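Local coordinates for protein cytochrome c, putative (Shewanella oneidensis, PDB 1SP3) that carries eight c-type hemes and probably works as a respiratory oxidoreductase, a tetrathionate reductase with unusual heme ligation, at residues A[69-73]-A[83-87]; A[155-160]-A[240-244]; A[166-172]-A[400-404]. All coordinates share one frame; numbering follows the deposited sequence.

How the contacts relate
Contacts 2 and 3 touch, their centres about 11 Å apart, whereas contact 1 lies across the chain's centre, about 29 Å and 36 Å away centre to centre. All three join loops or short helical turns near hemes. Contact 3 is a buried contact, held by backbone and aspartate hydrogen bonds and by valines, with a heme iron ligand in each of its segments. Contact 2 is partly buried: its G155 end is enclosed, while its far end carries acidic and hydroxyl groups near solvent. Both draw on the same long loop between helices 136-143 and 181-184. Contact 1, also partly buried, has no hydrogen bond across it and packs aliphatic carbons on backbone.

Contact 1: residues A[69-73]-A[83-87]; sequences SNEPR and WKDNT
E71 and P72 pack against the chain from W83 to N86 in a van der Waals contact with no hydrogen bond assigned across it. It closes the loop after the C-X-X-C-H heme-binding motif, whose C74 and C77 are bound covalently to heme; E71 and P72 lie just ahead of it, at the start of helix 71-74. E71 carries most of the contact. Its CB lies 3.4 Å from K84 O, and CG approaches the W83 indole obliquely, 3.9 Å from NE1. The chain then bends about its CB-CG bond (chi2 97°), which turns the carboxylate over the backbone of K84 and D85; OE1 faces back to its own segment, taking a weak bond from S69 N. Beside it the P72 ring rests on K84, with CD 3.5 Å from K84 O and CG 4.0 Å from K84 CB. The T75 hydroxyl lies within hydrogen-bonding reach of both E71 O and W83 O and can share its one proton between them. The W83 indole is buried among the rings of W41, H78, F88 and F90. D85 heads an Asx turn, its OD1 receiving T87 N at 2.8 Å, and E71 OE2 ends 3.4 Å from D85 CA.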
loop_
_atom_site.group_PDB
_atom_site.type_symbol
_atom_site.label_atom_id
_atom_site.label_comp_id
_atom_site.label_asym_id
_atom_site.label_seq_id
_atom_site.Cartn_x
_atom_site.Cartn_y
_atom_site.Cartn_z
ATOM N N SER A 69 -18.233 3.817 -4.315
ATOM C CA SER A 69 -19.270 2.858 -4.595
ATOM C C SER A 69 -18.924 1.471 -4.068
ATOM O O SER A 69 -19.768 0.562 -4.105
ATOM C CB SER A 69 -19.631 2.873 -6.108
ATOM O OG SER A 69 -18.585 2.276 -6.852
ATOM N N ASN A 70 -17.697 1.284 -3.563
ATOM C CA ASN A 70 -17.319 -0.015 -2.996
ATOM C C ASN A 70 -17.011 0.048 -1.517
ATOM O O ASN A 70 -16.560 -0.974 -0.969
ATOM C CB ASN A 70 -16.080 -0.631 -3.722
ATOM C CG ASN A 70 -16.276 -0.630 -5.185
ATOM O OD1 ASN A 70 -17.261 -1.195 -5.616
ATOM N ND2 ASN A 70 -15.476 0.172 -5.951
ATOM N N GLU A 71 -17.288 1.197 -0.884
ATOM C CA GLU A 71 -16.772 1.444 0.442
ATOM C C GLU A 71 -16.938 0.291 1.474
ATOM O O GLU A 71 -15.992 0.051 2.229
ATOM C CB GLU A 71 -17.233 2.804 0.979
ATOM C CG GLU A 71 -16.668 3.953 0.156
ATOM C CD GLU A 71 -17.670 4.463 -0.901
ATOM O OE1 GLU A 71 -18.372 3.662 -1.563
ATOM O OE2 GLU A 71 -17.767 5.685 -1.049
ATOM N N PRO A 72 -18.107 -0.369 1.566
ATOM C CA PRO A 72 -18.316 -1.419 2.589
ATOM C C PRO A 72 -17.338 -2.582 2.581
ATOM O O PRO A 72 -17.074 -3.188 3.657
ATOM C CB PRO A 72 -19.742 -1.952 2.301
ATOM C CG PRO A 72 -20.455 -0.834 1.664
ATOM C CD PRO A 72 -19.364 -0.080 0.821
ATOM N N ARG A 73 -16.836 -2.929 1.407
ATOM C CA ARG A 73 -15.764 -3.868 1.307
ATOM C C ARG A 73 -14.419 -3.174 1.676
ATOM O O ARG A 73 -13.592 -3.801 2.258
ATOM C CB ARG A 73 -15.697 -4.582 -0.082
ATOM C CG ARG A 73 -15.271 -6.105 -0.004
ATOM C CD ARG A 73 -14.318 -6.616 -1.203
ATOM N NE ARG A 73 -13.641 -7.937 -0.998
ATOM C CZ ARG A 73 -12.656 -8.448 -1.789
ATOM N NH1 ARG A 73 -12.133 -9.638 -1.523
ATOM N NH2 ARG A 73 -12.181 -7.781 -2.836
ATOM N N TRP A 83 -18.090 3.822 7.500
ATOM C CA TRP A 83 -17.823 4.534 6.252
ATOM C C TRP A 83 -18.270 3.605 5.095
ATOM O O TRP A 83 -17.577 2.658 4.716
ATOM C CB TRP A 83 -16.354 4.977 6.145
ATOM C CG TRP A 83 -16.004 5.704 4.877
ATOM C CD1 TRP A 83 -16.865 6.026 3.853
ATOM C CD2 TRP A 83 -14.752 6.226 4.511
ATOM N NE1 TRP A 83 -16.205 6.694 2.861
ATOM C CE2 TRP A 83 -14.898 6.808 3.222
ATOM C CE3 TRP A 83 -13.492 6.181 5.073
ATOM C CZ2 TRP A 83 -13.842 7.373 2.538
ATOM C CZ3 TRP A 83 -12.460 6.774 4.418
ATOM C CH2 TRP A 83 -12.607 7.319 3.154
ATOM N N LYS A 84 -19.483 3.846 4.614
ATOM C CA LYS A 84 -20.123 2.988 3.591
ATOM C C LYS A 84 -20.412 3.760 2.308
ATOM O O LYS A 84 -20.649 3.154 1.282
ATOM C CB LYS A 84 -21.353 2.255 4.105
ATOM C CG LYS A 84 -22.439 3.160 4.532
ATOM C CD LYS A 84 -23.743 2.414 4.915
ATOM C CE LYS A 84 -24.761 3.421 5.569
ATOM N NZ LYS A 84 -26.270 3.128 5.398
ATOM N N ASP A 85 -20.348 5.093 2.344
ATOM C CA ASP A 85 -20.435 5.816 1.118
ATOM C C ASP A 85 -19.922 7.180 1.408
ATOM O O ASP A 85 -19.268 7.418 2.439
ATOM C CB ASP A 85 -21.889 5.904 0.671
ATOM C CG ASP A 85 -22.815 6.278 1.829
ATOM O OD1 ASP A 85 -22.513 7.253 2.592
ATOM O OD2 ASP A 85 -23.830 5.601 2.068
ATOM N N ASN A 86 -20.292 8.089 0.531
ATOM C CA ASN A 86 -19.878 9.467 0.657
ATOM C C ASN A 86 -20.524 10.359 1.743
ATOM O O ASN A 86 -20.086 11.500 1.924
ATOM C CB ASN A 86 -19.951 10.156 -0.720
ATOM C CG ASN A 86 -21.347 10.727 -1.019
ATOM O OD1 ASN A 86 -22.238 9.991 -1.440
ATOM N ND2 ASN A 86 -21.525 12.068 -0.809
ATOM N N THR A 87 -21.488 9.866 2.503
ATOM C CA THR A 87 -22.103 10.692 3.548
ATOM C C THR A 87 -21.367 10.570 4.931
ATOM O O THR A 87 -21.827 11.182 5.897
ATOM C CB THR A 87 -23.547 10.248 3.743
ATOM O OG1 THR A 87 -23.545 8.877 4.224
ATOM C CG2 THR A 87 -24.194 10.103 2.411
#

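Contact 2: residues A[155-160]-A[240-244]; sequences GDLDSS and FAKNE. With HEC (heme c), chain G.
G155 opens the contact by accepting a backbone hydrogen bond at its O from A241 N (2.8 Å), with the donor 40° above the carbonyl plane. Its CA sits 3.7 Å from CD1 of the F240 ring, a close fit at a residue without a side chain. D156 brings its CB near that of F240 but sends its carboxylate elsewhere: OD1 accepts from the backbone N of N399 and of H400, an axial ligand of heme c #6. L157 turns to the same heme, its CD1 3.8 Å from the methine carbon CHB. D158 points back across the contact and uses its two oxygens differently. OD1 takes the hydroxyl of S160 (OG at 2.7 Å), while OD2 lies 3.6 Å from N243 CB. With an alanine in place of D158, the S160 hydroxyl would probably lose its acceptor and be free to turn away from N243. S159 brings its OG 2.7 Å from E244 OE1, at an angle too poor for a hydrogen bond. S160 OG in turn receives a weak bond from N243 ND2, whose stronger partner is T168 OG1. E244 has CG anti to the backbone N (chi1 -160°), which carries the carboxylate across to D158 and leaves OE1 3.4 Å from D158 OD2. Two carboxylates this close, their planes 62° apart, would be expected to raise each other's proton affinity, although solvent may soften the repulsion at exposed E244.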
loop_
_atom_site.group_PDB
_atom_site.type_symbol
_atom_site.label_atom_id
_atom_site.label_comp_id
_atom_site.label_asym_id
_atom_site.label_seq_id
_atom_site.Cartn_x
_atom_site.Cartn_y
_atom_site.Cartn_z
ATOM N N GLY A 155 4.391 -6.637 -1.584
ATOM C CA GLY A 155 4.852 -7.953 -1.255
ATOM C C GLY A 155 5.913 -7.968 -0.181
ATOM O O GLY A 155 6.415 -9.055 0.085
ATOM N N ASP A 156 6.238 -6.815 0.417
ATOM C CA ASP A 156 7.217 -6.755 1.530
ATOM C C ASP A 156 6.650 -6.859 2.973
ATOM O O ASP A 156 7.379 -6.777 3.954
ATOM C CB ASP A 156 8.249 -5.575 1.394
ATOM C CG ASP A 156 7.650 -4.188 1.608
ATOM O OD1 ASP A 156 8.408 -3.218 1.939
ATOM O OD2 ASP A 156 6.444 -3.917 1.489
ATOM N N LEU A 157 5.348 -6.958 3.117
ATOM C CA LEU A 157 4.778 -7.114 4.468
ATOM C C LEU A 157 3.771 -8.256 4.345
ATOM O O LEU A 157 2.719 -8.107 3.731
ATOM C CB LEU A 157 4.073 -5.834 4.890
ATOM C CG LEU A 157 4.857 -4.577 5.303
ATOM C CD1 LEU A 157 3.945 -3.433 5.753
ATOM C CD2 LEU A 157 5.876 -4.837 6.385
ATOM N N ASP A 158 4.115 -9.403 4.898
ATOM C CA ASP A 158 3.305 -10.596 4.739
ATOM C C ASP A 158 2.712 -11.061 6.105
ATOM O O ASP A 158 3.095 -10.503 7.158
ATOM C CB ASP A 158 4.067 -11.639 3.878
ATOM C CG ASP A 158 4.759 -12.749 4.670
ATOM O OD1 ASP A 158 5.634 -12.522 5.565
ATOM O OD2 ASP A 158 4.509 -13.974 4.402
ATOM N N SER A 159 1.785 -12.033 6.079
ATOM C CA SER A 159 1.154 -12.540 7.308
ATOM C C SER A 159 2.174 -13.098 8.281
ATOM O O SER A 159 1.921 -13.155 9.471
ATOM C CB SER A 159 0.149 -13.653 7.003
ATOM O OG SER A 159 0.515 -14.246 5.762
ATOM N N SER A 160 3.318 -13.507 7.787
ATOM C CA SER A 160 4.341 -14.029 8.665
ATOM C C SER A 160 5.115 -12.920 9.401
ATOM O O SER A 160 5.914 -13.237 10.274
ATOM C CB SER A 160 5.340 -14.792 7.834
ATOM O OG SER A 160 6.483 -13.972 7.716
ATOM N N PHE A 240 11.497 -9.705 -2.186
ATOM C CA PHE A 240 10.280 -9.633 -1.424
ATOM C C PHE A 240 9.338 -10.830 -1.751
ATOM O O PHE A 240 9.664 -11.715 -2.578
ATOM C CB PHE A 240 9.666 -8.265 -1.660
ATOM C CG PHE A 240 9.154 -8.065 -3.049
ATOM C CD1 PHE A 240 7.860 -8.403 -3.365
ATOM C CD2 PHE A 240 9.937 -7.449 -4.024
ATOM C CE1 PHE A 240 7.366 -8.172 -4.648
ATOM C CE2 PHE A 240 9.473 -7.243 -5.314
ATOM C CZ PHE A 240 8.212 -7.578 -5.636
ATOM N N ALA A 241 8.161 -10.866 -1.122
ATOM C CA ALA A 241 7.273 -12.042 -1.212
ATOM C C ALA A 241 8.124 -13.310 -0.953
ATOM O O ALA A 241 8.110 -14.263 -1.688
ATOM C CB ALA A 241 6.582 -12.121 -2.603
ATOM N N LYS A 242 8.931 -13.259 0.074
ATOM C CA LYS A 242 9.819 -14.355 0.389
ATOM C C LYS A 242 9.079 -15.616 0.767
ATOM O O LYS A 242 9.574 -16.696 0.496
ATOM C CB LYS A 242 10.694 -13.918 1.541
ATOM C CG LYS A 242 11.859 -13.059 1.189
ATOM C CD LYS A 242 12.494 -12.524 2.529
ATOM C CE LYS A 242 13.688 -11.692 2.218
ATOM N NZ LYS A 242 14.421 -11.221 3.435
ATOM N N ASN A 243 7.916 -15.506 1.425
ATOM C CA ASN A 243 7.294 -16.672 2.081
ATOM C C ASN A 243 6.003 -17.148 1.425
ATOM O O ASN A 243 5.569 -18.265 1.676
ATOM C CB ASN A 243 7.061 -16.420 3.572
ATOM C CG ASN A 243 8.370 -16.159 4.305
ATOM O OD1 ASN A 243 9.382 -16.824 4.048
ATOM N ND2 ASN A 243 8.388 -15.139 5.138
ATOM N N GLU A 244 5.437 -16.288 0.584
ATOM C CA GLU A 244 4.064 -16.388 0.089
ATOM C C GLU A 244 3.987 -15.600 -1.275
ATOM O O GLU A 244 4.434 -14.472 -1.321
ATOM C CB GLU A 244 3.231 -15.647 1.114
ATOM C CG GLU A 244 1.748 -15.938 1.164
ATOM C CD GLU A 244 1.272 -15.906 2.606
ATOM O OE1 GLU A 244 1.450 -14.821 3.277
ATOM O OE2 GLU A 244 0.774 -16.978 3.083
HETATM FE FE HEC G . 7.626 0.472 7.678
HETATM C CHA HEC G . 7.536 2.588 4.985
HETATM C CHB HEC G . 4.321 -0.028 7.394
HETATM C CHC HEC G . 7.803 -1.921 10.222
HETATM C CHD HEC G . 10.933 1.104 8.103
HETATM N NA HEC G . 6.150 1.102 6.383
HETATM C C1A HEC G . 6.337 2.015 5.380
HETATM C C2A HEC G . 5.077 2.267 4.771
HETATM C C3A HEC G . 4.179 1.535 5.421
HETATM C C4A HEC G . 4.869 0.770 6.442
HETATM C CMA HEC G . 2.672 1.457 5.118
HETATM C CAA HEC G . 4.870 3.197 3.557
HETATM C CBA HEC G . 5.165 2.291 2.322
HETATM C CGA HEC G . 4.756 3.115 1.106
HETATM O O1A HEC G . 3.506 3.325 0.946
HETATM O O2A HEC G . 5.646 3.584 0.306
HETATM N NB HEC G . 6.368 -0.694 8.643
HETATM C C1B HEC G . 5.000 -0.733 8.362
HETATM C C2B HEC G . 4.387 -1.748 9.180
HETATM C C3B HEC G . 5.360 -2.288 9.941
HETATM C C4B HEC G . 6.597 -1.631 9.641
HETATM C CMB HEC G . 2.872 -2.121 9.159
HETATM C CAB HEC G . 5.204 -3.467 10.968
HETATM C CBB HEC G . 4.750 -4.687 10.498
HETATM N NC HEC G . 9.083 -0.290 8.932
HETATM C C1C HEC G . 8.908 -1.206 9.934
HETATM C C2C HEC G . 10.132 -1.341 10.618
HETATM C C3C HEC G . 11.008 -0.500 10.015
HETATM C C4C HEC G . 10.340 0.174 8.964
HETATM C CMC HEC G . 10.269 -2.320 11.845
HETATM C CAC HEC G . 12.506 -0.187 10.406
HETATM C CBC HEC G . 13.372 -1.231 10.699
HETATM N ND HEC G . 9.006 1.642 6.734
HETATM C C1D HEC G . 10.356 1.764 7.034
HETATM C C2D HEC G . 11.042 2.649 6.114
HETATM C C3D HEC G . 10.000 3.142 5.224
HETATM C C4D HEC G . 8.771 2.428 5.618
HETATM C CMD HEC G . 12.579 3.096 6.052
HETATM C CAD HEC G . 10.183 4.169 4.049
HETATM C CBD HEC G . 9.466 5.423 4.584
HETATM C CGD HEC G . 10.336 6.335 5.424
HETATM O O1D HEC G . 9.827 7.374 5.855
HETATM O O2D HEC G . 11.578 6.089 5.583
#

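Contact 3: residues A[166-172]-A[400-404]; sequences KATDVHM and HMVSP. With HEC (heme c), chain H.
D169 and M401 meet where two loops cross between hemes, and an Asx motif headed by D169 shapes the turn that presents H171 to iron. The D169 CB lies 4.1 Å from M401 CA. With CG anti to the backbone N (chi1 -171°), the carboxylate extends between its own loop and the other. OD2 accepts from M401 N at 2.8 Å, on its anti side, while OD1 takes M172 N at 2.7 Å in a nearly straight bond (165°) and a weaker one from H171 N. One carboxylate thus holds the turn after it and the 400-404 segment together. Alongside, V170 N donates to V402 O (3.1 Å, 166°), and T168 O meets M401 CA in a CA-H...O contact. That same T168 O, with A167 O, M401 O and S403 OG, gathers round the K242 ammonium, which shares its three N-H groups among them and probably joins the two segments in this way.

V170 packs with both its methyls. CG1 lies 3.4 Å from P404 N, and CG2 meets V402 CG1 while also sitting 3.7 Å above the centre of the H171 imidazole. V402 CG2 touches that ring at its edge, in plane, so the two valines hem in the imidazole from different directions and should restrict its rotation. Each segment supplies an axial ligand to a different heme: H400, with H185, to heme c #6, and H171, with H213, to heme c #5, the H171 NE2 1.9 Å from the iron.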
loop_
_atom_site.group_PDB
_atom_site.type_symbol
_atom_site.label_atom_id
_atom_site.label_comp_id
_atom_site.label_asym_id
_atom_site.label_seq_id
_atom_site.Cartn_x
_atom_site.Cartn_y
_atom_site.Cartn_z
ATOM N N LYS A 166 14.555 -14.400 11.237
ATOM C CA LYS A 166 15.672 -13.593 10.772
ATOM C C LYS A 166 15.764 -13.612 9.266
ATOM O O LYS A 166 16.019 -12.573 8.680
ATOM C CB LYS A 166 17.002 -14.054 11.349
ATOM C CG LYS A 166 18.117 -12.975 11.371
ATOM C CD LYS A 166 19.442 -13.566 11.984
ATOM C CE LYS A 166 20.595 -12.559 11.923
ATOM N NZ LYS A 166 21.944 -13.161 11.463
ATOM N N ALA A 167 15.615 -14.789 8.671
ATOM C CA ALA A 167 15.639 -14.950 7.226
ATOM C C ALA A 167 14.613 -14.037 6.478
ATOM O O ALA A 167 14.899 -13.614 5.342
ATOM C CB ALA A 167 15.424 -16.404 6.837
ATOM N N THR A 168 13.463 -13.764 7.095
ATOM C CA THR A 168 12.444 -12.923 6.523
ATOM C C THR A 168 12.690 -11.385 6.758
ATOM O O THR A 168 12.551 -10.556 5.838
ATOM C CB THR A 168 11.042 -13.305 7.072
ATOM O OG1 THR A 168 10.731 -14.695 6.721
ATOM C CG2 THR A 168 9.879 -12.362 6.375
ATOM N N ASP A 169 13.000 -11.007 7.984
ATOM C CA ASP A 169 13.259 -9.623 8.286
ATOM C C ASP A 169 14.167 -9.589 9.497
ATOM O O ASP A 169 13.755 -9.967 10.597
ATOM C CB ASP A 169 11.937 -8.856 8.589
ATOM C CG ASP A 169 12.134 -7.376 8.701
ATOM O OD1 ASP A 169 12.749 -6.946 9.724
ATOM O OD2 ASP A 169 11.725 -6.561 7.822
ATOM N N VAL A 170 15.349 -9.046 9.328
ATOM C CA VAL A 170 16.244 -8.916 10.463
ATOM C C VAL A 170 15.796 -7.980 11.610
ATOM O O VAL A 170 16.248 -8.161 12.764
ATOM C CB VAL A 170 17.684 -8.535 10.025
ATOM C CG1 VAL A 170 18.164 -9.502 9.018
ATOM C CG2 VAL A 170 17.775 -7.082 9.464
ATOM N N HIS A 171 14.999 -6.944 11.308
ATOM C CA HIS A 171 14.620 -5.973 12.318
ATOM C C HIS A 171 13.434 -6.483 13.098
ATOM O O HIS A 171 13.418 -6.371 14.319
ATOM C CB HIS A 171 14.315 -4.616 11.639
ATOM C CG HIS A 171 15.497 -4.049 10.924
ATOM N ND1 HIS A 171 15.620 -4.045 9.549
ATOM C CD2 HIS A 171 16.648 -3.525 11.402
ATOM C CE1 HIS A 171 16.760 -3.470 9.206
ATOM N NE2 HIS A 171 17.400 -3.127 10.316
ATOM N N MET A 172 12.467 -7.099 12.408
ATOM C CA MET A 172 11.273 -7.627 13.072
ATOM C C MET A 172 11.348 -9.074 13.670
ATOM O O MET A 172 10.492 -9.488 14.473
ATOM C CB MET A 172 10.067 -7.519 12.110
ATOM C CG MET A 172 9.702 -5.981 11.913
ATOM S SD MET A 172 8.264 -5.805 10.831
ATOM C CE MET A 172 9.048 -5.241 9.312
ATOM N N HIS A 400 10.717 -3.148 3.575
ATOM C CA HIS A 400 10.744 -4.165 4.641
ATOM C C HIS A 400 11.387 -5.467 4.140
ATOM O O HIS A 400 11.728 -5.521 2.973
ATOM C CB HIS A 400 9.366 -4.346 5.290
ATOM C CG HIS A 400 8.726 -3.030 5.597
ATOM N ND1 HIS A 400 7.969 -2.335 4.662
ATOM C CD2 HIS A 400 8.844 -2.210 6.670
ATOM C CE1 HIS A 400 7.619 -1.160 5.172
ATOM N NE2 HIS A 400 8.123 -1.064 6.390
ATOM N N MET A 401 11.544 -6.486 5.021
ATOM C CA MET A 401 12.252 -7.705 4.685
ATOM C C MET A 401 13.760 -7.472 4.452
ATOM O O MET A 401 14.408 -8.189 3.664
ATOM C CB MET A 401 11.640 -8.446 3.471
ATOM C CG MET A 401 10.183 -8.933 3.722
ATOM S SD MET A 401 9.352 -9.832 2.317
ATOM C CE MET A 401 7.895 -10.418 3.245
ATOM N N VAL A 402 14.344 -6.558 5.181
ATOM C CA VAL A 402 15.781 -6.445 5.050
ATOM C C VAL A 402 16.361 -7.852 5.396
ATOM O O VAL A 402 15.958 -8.468 6.381
ATOM C CB VAL A 402 16.349 -5.327 5.941
ATOM C CG1 VAL A 402 17.921 -5.426 6.008
ATOM C CG2 VAL A 402 15.866 -3.891 5.412
ATOM N N SER A 403 17.211 -8.398 4.516
ATOM C CA SER A 403 17.781 -9.742 4.701
ATOM C C SER A 403 19.059 -9.653 5.553
ATOM O O SER A 403 19.655 -8.559 5.613
ATOM C CB SER A 403 18.186 -10.268 3.327
ATOM O OG SER A 403 17.003 -10.484 2.614
ATOM N N PRO A 404 19.536 -10.781 6.138
ATOM C CA PRO A 404 20.865 -10.753 6.803
ATOM C C PRO A 404 21.924 -10.257 5.877
ATOM O O PRO A 404 21.729 -10.362 4.663
ATOM C CB PRO A 404 21.151 -12.223 7.174
ATOM C CG PRO A 404 19.818 -12.864 7.287
ATOM C CD PRO A 404 18.880 -12.117 6.232
HETATM FE FE HEC H . 18.978 -2.051 10.572
HETATM C CHA HEC H . 20.660 -4.782 11.701
HETATM C CHB HEC H . 20.125 -2.629 7.386
HETATM C CHC HEC H . 16.831 0.289 9.332
HETATM C CHD HEC H . 18.493 -0.922 13.697
HETATM N NA HEC H . 20.137 -3.458 9.707
HETATM C C1A HEC H . 20.745 -4.479 10.355
HETATM C C2A HEC H . 21.512 -5.228 9.424
HETATM C C3A HEC H . 21.377 -4.647 8.231
HETATM C C4A HEC H . 20.530 -3.510 8.396
HETATM C CMA HEC H . 22.006 -5.113 6.895
HETATM C CAA HEC H . 22.353 -6.470 9.845
HETATM C CBA HEC H . 21.562 -7.736 9.634
HETATM C CGA HEC H . 22.440 -8.945 9.992
HETATM O O1A HEC H . 22.604 -9.165 11.209
HETATM O O2A HEC H . 22.920 -9.664 9.068
HETATM N NB HEC H . 18.564 -1.271 8.699
HETATM C C1B HEC H . 19.095 -1.733 7.531
HETATM C C2B HEC H . 18.415 -1.075 6.469
HETATM C C3B HEC H . 17.475 -0.283 7.003
HETATM C C4B HEC H . 17.574 -0.396 8.428
HETATM C CMB HEC H . 18.752 -1.248 4.978
HETATM C CAB HEC H . 16.446 0.611 6.256
HETATM C CBB HEC H . 15.472 0.024 5.527
HETATM N NC HEC H . 17.904 -0.536 11.327
HETATM C C1C HEC H . 17.047 0.293 10.670
HETATM C C2C HEC H . 16.440 1.173 11.629
HETATM C C3C HEC H . 16.880 0.798 12.876
HETATM C C4C HEC H . 17.793 -0.291 12.683
HETATM C CMC HEC H . 15.437 2.269 11.232
HETATM C CAC HEC H . 16.599 1.449 14.285
HETATM C CBC HEC H . 15.384 1.972 14.630
HETATM N ND HEC H . 19.493 -2.760 12.445
HETATM C C1D HEC H . 19.159 -2.120 13.628
HETATM C C2D HEC H . 19.650 -2.914 14.754
HETATM C C3D HEC H . 20.322 -4.113 14.086
HETATM C C4D HEC H . 20.181 -3.915 12.655
HETATM C CMD HEC H . 19.504 -2.613 16.267
HETATM C CAD HEC H . 21.058 -5.306 14.693
HETATM C CBD HEC H . 22.455 -4.690 14.864
HETATM C CGD HEC H . 23.285 -5.642 15.693
HETATM O O1D HEC H . 24.142 -5.104 16.470
HETATM O O2D HEC H . 23.073 -6.902 15.568
#